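Local atomic coordinates of Lmo2349 protein (Listeria monocytogenes, PDB entry 4GVO), a protein that probably serves as the extracellular solute-binding component of an ABC transporter that captures L-cystine or related amino acids for uptake. Residues Asn111-Leu116 with Glu138-Asn143. Residues are numbered along the deposited sequence; the frame is centred on the assembly and turned at random. Where two conformers were deposited one is given.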
loop_
_atom_site.group_PDB
_atom_site.type_symbol
_atom_site.label_atom_id
_atom_site.label_comp_id
_atom_site.label_asym_id
_atom_site.label_seq_id
_atom_site.Cartn_x
_atom_site.Cartn_y
_atom_site.Cartn_z
ATOM N N ASN A 111 19.507 10.850 6.843
ATOM C CA ASN A 111 18.979 11.465 5.654
ATOM C C ASN A 111 19.176 10.507 4.496
ATOM O O ASN A 111 18.210 9.977 3.998
ATOM C CB ASN A 111 19.580 12.866 5.430
ATOM C CG ASN A 111 18.861 13.584 4.306
ATOM O OD1 ASN A 111 18.946 13.164 3.183
ATOM N ND2 ASN A 111 17.986 14.522 4.659
ATOM N N SER A 112 20.406 10.266 4.077
ATOM C CA SER A 112 20.724 9.280 3.061
ATOM C C SER A 112 20.558 7.870 3.627
ATOM O O SER A 112 20.753 7.627 4.814
ATOM C CB SER A 112 22.198 9.432 2.701
ATOM O OG SER A 112 22.631 8.482 1.749
ATOM N N THR A 113 20.332 6.899 2.730
ATOM C CA THR A 113 20.442 5.503 3.126
ATOM C C THR A 113 21.847 5.148 3.603
ATOM O O THR A 113 22.033 4.177 4.327
ATOM C CB THR A 113 20.003 4.530 2.050
ATOM O OG1 THR A 113 20.789 4.774 0.898
ATOM C CG2 THR A 113 18.515 4.747 1.685
ATOM N N LYS A 114 22.849 5.905 3.180
ATOM C CA LYS A 114 24.214 5.661 3.676
ATOM C C LYS A 114 24.269 5.867 5.205
ATOM O O LYS A 114 25.065 5.213 5.884
ATOM C CB LYS A 114 25.238 6.560 2.970
ATOM C CG LYS A 114 25.375 6.315 1.473
ATOM C CD LYS A 114 26.322 7.308 0.802
ATOM C CE LYS A 114 26.214 7.165 -0.683
ATOM N NZ LYS A 114 26.553 5.767 -1.065
ATOM N N ASP A 115 23.386 6.708 5.755
ATOM C CA ASP A 115 23.333 6.973 7.176
ATOM C C ASP A 115 22.743 5.825 7.978
ATOM O O ASP A 115 22.702 5.893 9.202
ATOM C CB ASP A 115 22.565 8.257 7.476
ATOM C CG ASP A 115 23.082 9.503 6.735
ATOM O OD1 ASP A 115 24.264 9.577 6.334
ATOM O OD2 ASP A 115 22.251 10.454 6.544
ATOM N N LEU A 116 22.268 4.782 7.313
ATOM C CA LEU A 116 21.802 3.588 7.977
ATOM C C LEU A 116 22.891 2.605 8.352
ATOM O O LEU A 116 22.587 1.608 8.979
ATOM C CB LEU A 116 20.785 2.843 7.077
ATOM C CG LEU A 116 19.534 3.641 6.692
ATOM C CD1 LEU A 116 18.746 2.822 5.666
ATOM C CD2 LEU A 116 18.693 3.893 7.924
ATOM N N GLU A 138 22.025 -4.227 -0.388
ATOM C CA GLU A 138 22.979 -4.960 -1.199
ATOM C C GLU A 138 23.944 -3.985 -1.885
ATOM O O GLU A 138 25.174 -4.201 -1.892
ATOM C CB GLU A 138 22.197 -5.813 -2.208
ATOM C CG GLU A 138 23.125 -6.673 -3.031
ATOM C CD GLU A 138 22.402 -7.483 -4.072
ATOM O OE1 GLU A 138 21.434 -6.976 -4.673
ATOM O OE2 GLU A 138 22.828 -8.626 -4.276
ATOM N N GLU A 139 23.413 -2.901 -2.418
ATOM C CA GLU A 139 24.262 -1.866 -3.030
ATOM C C GLU A 139 25.315 -1.308 -2.088
ATOM O O GLU A 139 26.417 -0.980 -2.506
ATOM C CB GLU A 139 23.358 -0.737 -3.516
ATOM C CG GLU A 139 24.058 0.491 -4.095
ATOM C CD GLU A 139 23.114 1.639 -4.323
ATOM O OE1 GLU A 139 21.878 1.371 -4.381
ATOM O OE2 GLU A 139 23.595 2.791 -4.453
ATOM N N GLN A 140 24.974 -1.258 -0.790
ATOM C CA GLN A 140 25.819 -0.735 0.261
ATOM C C GLN A 140 26.676 -1.813 0.944
ATOM O O GLN A 140 27.253 -1.573 2.009
ATOM C CB GLN A 140 24.971 0.041 1.283
ATOM C CG GLN A 140 24.355 1.280 0.656
ATOM C CD GLN A 140 23.577 2.212 1.581
ATOM O OE1 GLN A 140 23.063 3.244 1.107
ATOM N NE2 GLN A 140 23.439 1.856 2.863
ATOM N N GLY A 141 26.736 -3.011 0.379
ATOM C CA GLY A 141 27.568 -4.059 0.978
ATOM C C GLY A 141 26.994 -4.694 2.227
ATOM O O GLY A 141 27.752 -5.148 3.075
ATOM N N ASN A 142 25.667 -4.708 2.335
ATOM C CA ASN A 142 24.999 -5.316 3.475
ATOM C C ASN A 142 25.385 -4.620 4.772
ATOM O O ASN A 142 25.669 -5.272 5.779
ATOM C CB ASN A 142 25.339 -6.810 3.603
ATOM C CG ASN A 142 24.371 -7.559 4.521
ATOM O OD1 ASN A 142 23.185 -7.367 4.418
ATOM N ND2 ASN A 142 24.881 -8.455 5.377
ATOM N N ASN A 143 25.356 -3.292 4.752
ATOM C CA ASN A 143 25.847 -2.535 5.886
ATOM C C ASN A 143 24.782 -2.137 6.914
ATOM O O ASN A 143 25.126 -1.464 7.884
ATOM C CB ASN A 143 26.722 -1.331 5.457
ATOM C CG ASN A 143 25.935 -0.187 4.880
ATOM O OD1 ASN A 143 24.797 -0.353 4.488
ATOM N ND2 ASN A 143 26.597 0.980 4.741
HETATM O O HOH W 1 23.865 4.302 -1.323
#
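Gln140 reaches across to Thr113 with its terminal amide, and both ends of that amide are used. OE1 accepts from the hydroxyl OG1 of Thr113 at 2.7 Å, the donor tilted moderately from the carbonyl plane, while NE2 of Gln140 gives a hydrogen to the backbone O of Thr113 at 3.1 Å. This second bond is fairly straight at nitrogen (159°); it comes in from above the peptide plane, and Leu116 N, closing the 3-10 turn 113-116, binds the same oxygen from the opposite face. The other hydrogen of NE2 goes to OD1 of Asn143, 3.1 Å away and met on a lone pair in the carbonyl plane; with Thr113 O also nearly coplanar with the Gln140 amide, the rotation of the group is fixed. A chain extended beyond CG (chi2 -175°) carries the amide to the loop. Gln140 OE1 also accepts from a water at 2.8 Å, to which Lys114 NZ donates, a link that continues weakly to Glu139. Lys114 otherwise adds looser contact, its CG 3.9 Å from Gln140 OE1.

Here a glutamine just past helix 128-139, whose end is a Schellman motif with Gly141 as C-prime residue, is joined to the loop leading from strand 95-104 to strand 120-123. Asn143 extends the link through a backbone bond to Gly118, while Thr113 also packs on Ile136 and Leu101. On the surface, far from the ligand pocket, this junction is predominantly polar: one neutral amide, bonded through donor and acceptor alike, ties a helix terminus to a 3-10 turn without a direct salt bridge.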